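Local coordinates for malonyl CoA-acyl carrier protein transacylase (Mycobacterium tuberculosis, PDB 2QC3) that catalyses the transfer of the malonyl group from malonyl-CoA to the holo acyl carrier protein, a step that feeds fatty acid biosynthesis, at residues V153-N158 / F194-M199; G90-E95 / Q247-D252; A119-A124 / A200-G205. All coordinates share one frame; numbering follows the deposited sequence.

Interaction 1: V153-N158 / F194-M199; sequences VPANRN and FHTEFM. With ACY (acetic acid), chain B.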
loop_
_atom_site.group_PDB
_atom_site.type_symbol
_atom_site.label_atom_id
_atom_site.label_comp_id
_atom_site.label_asym_id
_atom_site.label_seq_id
_atom_site.Cartn_x
_atom_site.Cartn_y
_atom_site.Cartn_z
ATOM N N VAL A 153 16.895 -5.743 6.726
ATOM C CA VAL A 153 16.501 -4.374 6.450
ATOM C C VAL A 153 15.180 -4.010 7.130
ATOM O O VAL A 153 14.266 -4.838 7.208
ATOM C CB VAL A 153 16.309 -4.158 4.921
ATOM C CG1 VAL A 153 15.798 -2.760 4.648
ATOM C CG2 VAL A 153 17.626 -4.390 4.187
ATOM N N PRO A 154 15.090 -2.791 7.692
ATOM C CA PRO A 154 13.821 -2.412 8.317
ATOM C C PRO A 154 13.000 -1.924 7.117
ATOM O O PRO A 154 12.867 -0.719 6.879
ATOM C CB PRO A 154 14.219 -1.286 9.273
ATOM C CG PRO A 154 15.425 -0.690 8.626
ATOM C CD PRO A 154 16.178 -1.897 8.126
ATOM N N ALA A 155 12.488 -2.885 6.349
ATOM C CA ALA A 155 11.723 -2.599 5.139
ATOM C C ALA A 155 10.471 -1.770 5.390
ATOM O O ALA A 155 9.966 -1.117 4.486
ATOM C CB ALA A 155 11.374 -3.913 4.412
ATOM N N ASN A 156 9.970 -1.808 6.620
ATOM C CA ASN A 156 8.806 -1.015 7.002
ATOM C C ASN A 156 9.120 -0.337 8.333
ATOM O O ASN A 156 9.635 -0.982 9.254
ATOM C CB ASN A 156 7.561 -1.878 7.243
ATOM C CG ASN A 156 6.773 -2.206 5.984
ATOM O OD1 ASN A 156 5.581 -2.514 6.079
ATOM N ND2 ASN A 156 7.416 -2.175 4.822
ATOM N N ARG A 157 8.861 0.965 8.410
ATOM C CA ARG A 157 8.994 1.727 9.651
ATOM C C ARG A 157 7.574 2.284 9.689
ATOM O O ARG A 157 7.266 3.273 9.025
ATOM C CB ARG A 157 10.018 2.870 9.542
ATOM C CG ARG A 157 11.506 2.437 9.499
ATOM C CD ARG A 157 11.945 1.690 10.758
ATOM N NE ARG A 157 11.847 2.491 11.981
ATOM C CZ ARG A 157 12.765 3.355 12.413
ATOM N NH1 ARG A 157 13.890 3.561 11.732
ATOM N NH2 ARG A 157 12.556 4.014 13.547
ATOM N N ASN A 158 6.703 1.636 10.452
ATOM C CA ASN A 158 5.303 2.040 10.513
ATOM C C ASN A 158 4.893 2.965 11.653
ATOM O O ASN A 158 3.995 3.789 11.484
ATOM C CB ASN A 158 4.420 0.792 10.507
ATOM C CG ASN A 158 4.545 0.003 9.222
ATOM O OD1 ASN A 158 4.607 0.579 8.140
ATOM N ND2 ASN A 158 4.568 -1.323 9.331
ATOM N N PHE A 194 10.083 -7.853 0.463
ATOM C CA PHE A 194 9.614 -6.686 -0.268
ATOM C C PHE A 194 10.340 -5.449 0.270
ATOM O O PHE A 194 10.811 -5.442 1.407
ATOM C CB PHE A 194 8.103 -6.528 -0.085
ATOM C CG PHE A 194 7.309 -7.728 -0.521
ATOM C CD1 PHE A 194 6.033 -7.947 -0.011
ATOM C CD2 PHE A 194 7.821 -8.627 -1.455
ATOM C CE1 PHE A 194 5.276 -9.038 -0.421
ATOM C CE2 PHE A 194 7.068 -9.724 -1.873
ATOM C CZ PHE A 194 5.792 -9.926 -1.354
ATOM N N HIS A 195 10.429 -4.421 -0.568
ATOM C CA HIS A 195 11.086 -3.162 -0.224
ATOM C C HIS A 195 12.536 -3.297 0.232
ATOM O O HIS A 195 12.968 -2.646 1.182
ATOM C CB HIS A 195 10.243 -2.407 0.814
ATOM C CG HIS A 195 8.921 -1.961 0.274
ATOM N ND1 HIS A 195 8.806 -0.946 -0.652
ATOM C CD2 HIS A 195 7.680 -2.480 0.416
ATOM C CE1 HIS A 195 7.554 -0.864 -1.062
ATOM N NE2 HIS A 195 6.850 -1.785 -0.430
ATOM N N THR A 196 13.289 -4.145 -0.456
ATOM C CA THR A 196 14.704 -4.328 -0.150
ATOM C C THR A 196 15.405 -4.570 -1.477
ATOM O O THR A 196 14.745 -4.720 -2.506
ATOM C CB THR A 196 14.972 -5.544 0.764
ATOM O OG1 THR A 196 14.716 -6.751 0.038
ATOM C CG2 THR A 196 14.091 -5.489 2.025
ATOM N N GLU A 197 16.735 -4.606 -1.455
ATOM C CA GLU A 197 17.497 -4.841 -2.671
ATOM C C GLU A 197 17.154 -6.187 -3.314
ATOM O O GLU A 197 17.369 -6.378 -4.512
ATOM C CB GLU A 197 18.998 -4.764 -2.373
ATOM C CG GLU A 197 19.495 -3.348 -2.127
ATOM C CD GLU A 197 19.497 -2.490 -3.388
ATOM O OE1 GLU A 197 18.498 -2.512 -4.143
ATOM O OE2 GLU A 197 20.501 -1.777 -3.616
ATOM N N PHE A 198 16.607 -7.113 -2.529
ATOM C CA PHE A 198 16.253 -8.424 -3.067
ATOM C C PHE A 198 15.157 -8.346 -4.129
ATOM O O PHE A 198 14.943 -9.297 -4.882
ATOM C CB PHE A 198 15.861 -9.385 -1.934
ATOM C CG PHE A 198 17.016 -9.745 -1.030
ATOM C CD1 PHE A 198 17.162 -9.144 0.220
ATOM C CD2 PHE A 198 17.999 -10.627 -1.468
ATOM C CE1 PHE A 198 18.279 -9.411 1.020
ATOM C CE2 PHE A 198 19.117 -10.905 -0.683
ATOM C CZ PHE A 198 19.262 -10.294 0.566
ATOM N N MET A 199 14.468 -7.209 -4.196
ATOM C CA MET A 199 13.436 -7.023 -5.207
ATOM C C MET A 199 14.060 -6.409 -6.461
ATOM O O MET A 199 13.386 -6.237 -7.464
ATOM C CB MET A 199 12.322 -6.103 -4.687
ATOM C CG MET A 199 11.470 -6.713 -3.582
ATOM S SD MET A 199 10.669 -8.227 -4.142
ATOM C CE MET A 199 11.814 -9.460 -3.529
HETATM C C ACY B . 4.042 -4.254 -1.058
HETATM O O ACY B . 4.955 -3.849 -1.753
HETATM O OXT ACY B . 2.775 -3.873 -1.303
HETATM C CH3 ACY B . 4.317 -5.187 0.089
#
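A155 presses its CB against the loop that carries H195, with CB 3.4 Å from O of F194. The methyl CG2 of T196 packs against two strand residues, 3.9 Å from both CB of V153 and CB of A155. CB of H195 leans back over the strand, near the CB and O of A155, and its imidazole continues toward the bound acetate. There NE2 of H195 makes a weak hydrogen bond of 3.1 Å to O of the acetate, whose methyl carbon lies 3.3 Å from CD1 of F194. One shell out, T196 OG1 sits between its backbone N and carbonyl carbon (chi1 69°), where it accepts from F198 N in an ST turn and also bonds to A193 O. N156 turns its amide back onto its neighbour: ND2 donates 2.8 Å to A155 O, which lies close to the amide plane of N156, while ND2 stands above the carbonyl plane of A155. A155 and N156 together face V164 in a classic beta bulge. H195 ND1 is hydrogen-bonded to Q244 O. Held at its ND1 side, the imidazole has NE2 directed to the acetate and S92, consistent with H195 being an active-site residue, as in other FabD enzymes.

Interaction 2: G90-E95 / Q247-D252; sequences GHSVGE and QPVRWD. With ACY (acetic acid), chain B.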
loop_
_atom_site.group_PDB
_atom_site.type_symbol
_atom_site.label_atom_id
_atom_site.label_comp_id
_atom_site.label_asym_id
_atom_site.label_seq_id
_atom_site.Cartn_x
_atom_site.Cartn_y
_atom_site.Cartn_z
ATOM N N GLY A 90 -0.347 6.370 0.490
ATOM C CA GLY A 90 -0.608 4.950 0.424
ATOM C C GLY A 90 0.567 4.179 0.998
ATOM O O GLY A 90 1.685 4.660 1.046
ATOM N N HIS A 91 0.299 2.964 1.445
ATOM C CA HIS A 91 1.343 2.131 1.999
ATOM C C HIS A 91 1.735 1.039 1.021
ATOM O O HIS A 91 0.893 0.257 0.594
ATOM C CB HIS A 91 0.898 1.545 3.355
ATOM C CG HIS A 91 1.918 0.643 3.996
ATOM N ND1 HIS A 91 2.540 0.948 5.193
ATOM C CD2 HIS A 91 2.473 -0.517 3.575
ATOM C CE1 HIS A 91 3.439 0.018 5.472
ATOM N NE2 HIS A 91 3.420 -0.882 4.505
ATOM N N SER A 92 3.020 1.016 0.667
ATOM C CA SER A 92 3.572 -0.002 -0.234
ATOM C C SER A 92 2.861 -0.065 -1.581
ATOM O O SER A 92 2.875 0.911 -2.309
ATOM C CB SER A 92 3.522 -1.376 0.455
ATOM O OG SER A 92 4.304 -1.402 1.641
ATOM N N VAL A 93 2.249 -1.198 -1.919
ATOM C CA VAL A 93 1.534 -1.232 -3.182
ATOM C C VAL A 93 0.394 -0.186 -3.174
ATOM O O VAL A 93 -0.026 0.280 -4.231
ATOM C CB VAL A 93 0.960 -2.628 -3.484
ATOM C CG1 VAL A 93 -0.100 -3.016 -2.458
ATOM C CG2 VAL A 93 0.384 -2.622 -4.894
ATOM N N GLY A 94 -0.080 0.197 -1.987
ATOM C CA GLY A 94 -1.133 1.197 -1.880
ATOM C C GLY A 94 -0.747 2.515 -2.527
ATOM O O GLY A 94 -1.604 3.315 -2.888
ATOM N N GLU A 95 0.546 2.762 -2.677
ATOM C CA GLU A 95 0.965 4.005 -3.323
ATOM C C GLU A 95 0.422 4.145 -4.746
ATOM O O GLU A 95 0.111 5.250 -5.186
ATOM C CB GLU A 95 2.485 4.116 -3.355
ATOM C CG GLU A 95 3.111 4.292 -1.984
ATOM C CD GLU A 95 4.411 5.051 -2.052
ATOM O OE1 GLU A 95 4.494 6.139 -1.440
ATOM O OE2 GLU A 95 5.346 4.563 -2.725
ATOM N N GLN A 247 13.149 0.020 -1.849
ATOM C CA GLN A 247 13.395 0.897 -0.706
ATOM C C GLN A 247 12.395 0.749 0.439
ATOM O O GLN A 247 11.239 0.404 0.226
ATOM C CB GLN A 247 13.402 2.359 -1.171
ATOM C CG GLN A 247 14.476 2.669 -2.200
ATOM C CD GLN A 247 15.867 2.420 -1.661
ATOM O OE1 GLN A 247 16.328 3.115 -0.751
ATOM N NE2 GLN A 247 16.547 1.417 -2.213
ATOM N N PRO A 248 12.842 1.018 1.674
ATOM C CA PRO A 248 11.996 0.926 2.867
ATOM C C PRO A 248 10.763 1.831 2.794
ATOM O O PRO A 248 10.791 2.903 2.188
ATOM C CB PRO A 248 12.933 1.359 3.991
ATOM C CG PRO A 248 14.281 0.909 3.488
ATOM C CD PRO A 248 14.238 1.313 2.044
ATOM N N VAL A 249 9.686 1.384 3.422
ATOM C CA VAL A 249 8.454 2.152 3.474
ATOM C C VAL A 249 8.510 2.971 4.763
ATOM O O VAL A 249 8.411 2.414 5.858
ATOM C CB VAL A 249 7.211 1.214 3.515
ATOM C CG1 VAL A 249 5.928 2.032 3.720
ATOM C CG2 VAL A 249 7.127 0.403 2.219
ATOM N N ARG A 250 8.690 4.285 4.641
ATOM C CA ARG A 250 8.740 5.148 5.819
ATOM C C ARG A 250 7.330 5.660 6.133
ATOM O O ARG A 250 7.045 6.856 6.018
ATOM C CB ARG A 250 9.695 6.334 5.594
ATOM C CG ARG A 250 11.174 5.952 5.453
ATOM C CD ARG A 250 11.627 5.000 6.565
ATOM N NE ARG A 250 11.424 5.544 7.908
ATOM C CZ ARG A 250 12.365 6.130 8.648
ATOM N NH1 ARG A 250 12.065 6.584 9.862
ATOM N NH2 ARG A 250 13.599 6.259 8.185
ATOM N N TRP A 251 6.445 4.748 6.519
ATOM C CA TRP A 251 5.080 5.137 6.842
ATOM C C TRP A 251 5.091 6.107 8.022
ATOM O O TRP A 251 4.279 7.026 8.083
ATOM C CB TRP A 251 4.215 3.911 7.175
ATOM C CG TRP A 251 2.782 4.291 7.383
ATOM C CD1 TRP A 251 2.077 4.234 8.548
ATOM C CD2 TRP A 251 1.904 4.883 6.410
ATOM N NE1 TRP A 251 0.815 4.761 8.369
ATOM C CE2 TRP A 251 0.681 5.163 7.063
ATOM C CE3 TRP A 251 2.034 5.201 5.049
ATOM C CZ2 TRP A 251 -0.407 5.754 6.405
ATOM C CZ3 TRP A 251 0.950 5.793 4.390
ATOM C CH2 TRP A 251 -0.257 6.058 5.073
ATOM N N ASP A 252 6.013 5.897 8.957
ATOM C CA ASP A 252 6.130 6.781 10.112
ATOM C C ASP A 252 6.370 8.233 9.698
ATOM O O ASP A 252 5.819 9.150 10.302
ATOM C CB ASP A 252 7.258 6.322 11.047
ATOM C CG ASP A 252 8.594 6.124 10.329
ATOM O OD1 ASP A 252 9.606 5.924 11.034
ATOM O OD2 ASP A 252 8.644 6.158 9.080
HETATM C C ACY B . 4.042 -4.254 -1.058
HETATM O O ACY B . 4.955 -3.849 -1.753
HETATM O OXT ACY B . 2.775 -3.873 -1.303
HETATM C CH3 ACY B . 4.317 -5.187 0.089
#
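V249 lays its CG1 over one face of the H91 imidazole at the nucleophile elbow, the G90-H91-S92-V93-G94 (GxSxG) turn expected of this acyltransferase family. This CH-pi interaction places CG1 of V249 3.8 Å from the H91 ring centroid and 18° off the ring normal, the side chains crossing at about a right angle. The other branch of V249 reaches S92, the probable nucleophile, with CG2 of V249 3.4 Å from OG of S92. W251 approaches H91 differently: the planes of imidazole and indole five-membered ring are inclined by 54°, an oblique pair, and H91 CB lies over the rim of the indole. With CG anti to its backbone N (chi1 179°), H91 carries its ring out alongside V249 and W251. H91 ND1, 3.9 Å from CB of W251, is buried here without a polar partner in the model, while NE2 makes a weak hydrogen bond to N156 OD1. A type II' turn from H91 to G94 brings V93 N round to the acetate, donating 2.8 Å to its OXT, a position consistent with an oxyanion hole. N225 braces the elbow, bonding to S92 N and G90 O. At the far end, CZ3 of W251 rests 3.6 Å from O of G90.

Interaction 3: A119-A124 / A200-G205; sequences AEMAKA and APALDG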
loop_
_atom_site.group_PDB
_atom_site.type_symbol
_atom_site.label_atom_id
_atom_site.label_comp_id
_atom_site.label_asym_id
_atom_site.label_seq_id
_atom_site.Cartn_x
_atom_site.Cartn_y
_atom_site.Cartn_z
ATOM N N ALA A 119 3.696 -9.299 -10.561
ATOM C CA ALA A 119 4.327 -10.348 -11.357
ATOM C C ALA A 119 5.844 -10.242 -11.292
ATOM O O ALA A 119 6.536 -11.252 -11.176
ATOM C CB ALA A 119 3.860 -10.258 -12.814
ATOM N N GLU A 120 6.361 -9.018 -11.375
ATOM C CA GLU A 120 7.805 -8.810 -11.318
ATOM C C GLU A 120 8.396 -9.144 -9.949
ATOM O O GLU A 120 9.457 -9.764 -9.858
ATOM C CB GLU A 120 8.156 -7.369 -11.679
ATOM C CG GLU A 120 7.960 -7.041 -13.136
ATOM C CD GLU A 120 8.679 -8.018 -14.050
ATOM O OE1 GLU A 120 9.872 -8.292 -13.819
ATOM O OE2 GLU A 120 8.050 -8.512 -15.006
ATOM N N MET A 121 7.716 -8.737 -8.882
ATOM C CA MET A 121 8.220 -9.019 -7.545
ATOM C C MET A 121 8.133 -10.517 -7.258
ATOM O O MET A 121 9.016 -11.086 -6.609
ATOM C CB MET A 121 7.444 -8.213 -6.501
ATOM C CG MET A 121 7.765 -6.715 -6.504
ATOM S SD MET A 121 6.724 -5.751 -5.369
ATOM C CE MET A 121 7.181 -6.474 -3.802
ATOM N N ALA A 122 7.075 -11.157 -7.749
ATOM C CA ALA A 122 6.909 -12.599 -7.561
ATOM C C ALA A 122 8.156 -13.270 -8.138
ATOM O O ALA A 122 8.763 -14.137 -7.514
ATOM C CB ALA A 122 5.661 -13.080 -8.295
ATOM N N LYS A 123 8.532 -12.835 -9.336
ATOM C CA LYS A 123 9.708 -13.338 -10.035
ATOM C C LYS A 123 10.954 -13.145 -9.173
ATOM O O LYS A 123 11.772 -14.055 -9.021
ATOM C CB LYS A 123 9.880 -12.568 -11.339
ATOM C CG LYS A 123 10.167 -13.403 -12.563
ATOM C CD LYS A 123 10.111 -12.518 -13.797
ATOM C CE LYS A 123 10.324 -13.308 -15.072
ATOM N NZ LYS A 123 10.398 -12.427 -16.269
ATOM N N ALA A 124 11.090 -11.948 -8.609
ATOM C CA ALA A 124 12.236 -11.619 -7.774
ATOM C C ALA A 124 12.327 -12.477 -6.514
ATOM O O ALA A 124 13.421 -12.797 -6.063
ATOM C CB ALA A 124 12.207 -10.125 -7.404
ATOM N N ALA A 200 15.353 -6.094 -6.398
ATOM C CA ALA A 200 16.062 -5.472 -7.518
ATOM C C ALA A 200 15.766 -6.054 -8.896
ATOM O O ALA A 200 15.619 -5.310 -9.858
ATOM C CB ALA A 200 17.571 -5.492 -7.266
ATOM N N PRO A 201 15.682 -7.389 -9.016
ATOM C CA PRO A 201 15.402 -7.945 -10.344
ATOM C C PRO A 201 14.027 -7.584 -10.905
ATOM O O PRO A 201 13.764 -7.768 -12.096
ATOM C CB PRO A 201 15.604 -9.452 -10.148
ATOM C CG PRO A 201 15.384 -9.661 -8.681
ATOM C CD PRO A 201 16.000 -8.450 -8.045
ATOM N N ALA A 202 13.157 -7.045 -10.059
ATOM C CA ALA A 202 11.822 -6.648 -10.502
ATOM C C ALA A 202 11.810 -5.221 -11.058
ATOM O O ALA A 202 10.851 -4.816 -11.714
ATOM C CB ALA A 202 10.827 -6.761 -9.342
ATOM N N LEU A 203 12.879 -4.467 -10.802
ATOM C CA LEU A 203 12.978 -3.080 -11.260
ATOM C C LEU A 203 12.811 -2.861 -12.758
ATOM O O LEU A 203 12.050 -1.994 -13.176
ATOM C CB LEU A 203 14.310 -2.460 -10.826
ATOM C CG LEU A 203 14.406 -1.909 -9.405
ATOM C CD1 LEU A 203 15.820 -1.421 -9.119
ATOM C CD2 LEU A 203 13.400 -0.784 -9.243
ATOM N N ASP A 204 13.530 -3.637 -13.561
ATOM C CA ASP A 204 13.469 -3.499 -15.014
ATOM C C ASP A 204 12.059 -3.518 -15.572
ATOM O O ASP A 204 11.652 -2.605 -16.290
ATOM C CB ASP A 204 14.298 -4.598 -15.687
ATOM C CG ASP A 204 15.781 -4.297 -15.670
ATOM O OD1 ASP A 204 16.563 -5.121 -16.181
ATOM O OD2 ASP A 204 16.166 -3.230 -15.150
ATOM N N GLY A 205 11.317 -4.569 -15.244
ATOM C CA GLY A 205 9.962 -4.691 -15.732
ATOM C C GLY A 205 9.054 -3.619 -15.168
ATOM O O GLY A 205 8.252 -3.028 -15.893
HETATM O O HOH W 1 11.985 -7.183 -14.167
#
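The E120 carboxylate carries G205 on one face, with CD of E120 3.9 Å from CA of G205 and almost directly beneath it. G205 has no side chain, which admits this approach. A water lies beyond OE1, tilted out of the carboxylate plane to the same side as G205. Its oxygen donates to P201 O at 2.8 Å and accepts from G205 N at 2.9 Å; its bond to E120 OE1 is doubtfully short. The bend at chi2 (-53°) turns the E120 chain along the A202 carbonyl toward G205. The P201 ring meets A124 tightly, CG of P201 lying 3.5 Å from CB of A124. Between them sits A202, whose methyl settles against the helix backbone, with CB of A202 3.3 Å from O of E120, and also touches M121 CG and A124 CB. M121 leaves the helix away from 200-205, and its side chain touches F194 and Q61. The small A202 lets the backbones approach to 4.6 Å between CA of E120 and CA of A202. Helix 107-125 here meets the turn into helix 203-211; the two flank in sequence the ferredoxin-like small subdomain of FabD enzymes, so the contact joins the chain leaving and re-entering the large subdomain.

Interactions 1 and 2 bring together the probable catalytic pair, S92 and H195. Strand 153-159 pairs with 249-250, with probable hydrogen bonds from V249 N to A155 O (2.7 Å) and from D252 N to R157 O (2.9 Å), so the strands against which the H195 loop and the S92 elbow pack are joined through their backbones. The side chains of S92 and H195 come within about 3 Å of each other, and both contacts touch the acetate, which R117 also binds. Interaction 3 lies farther out, its centre about 17 Å from that of interaction 2 and about 14 Å from that of interaction 1. It reaches the site through M121, which packs on F194 and M199.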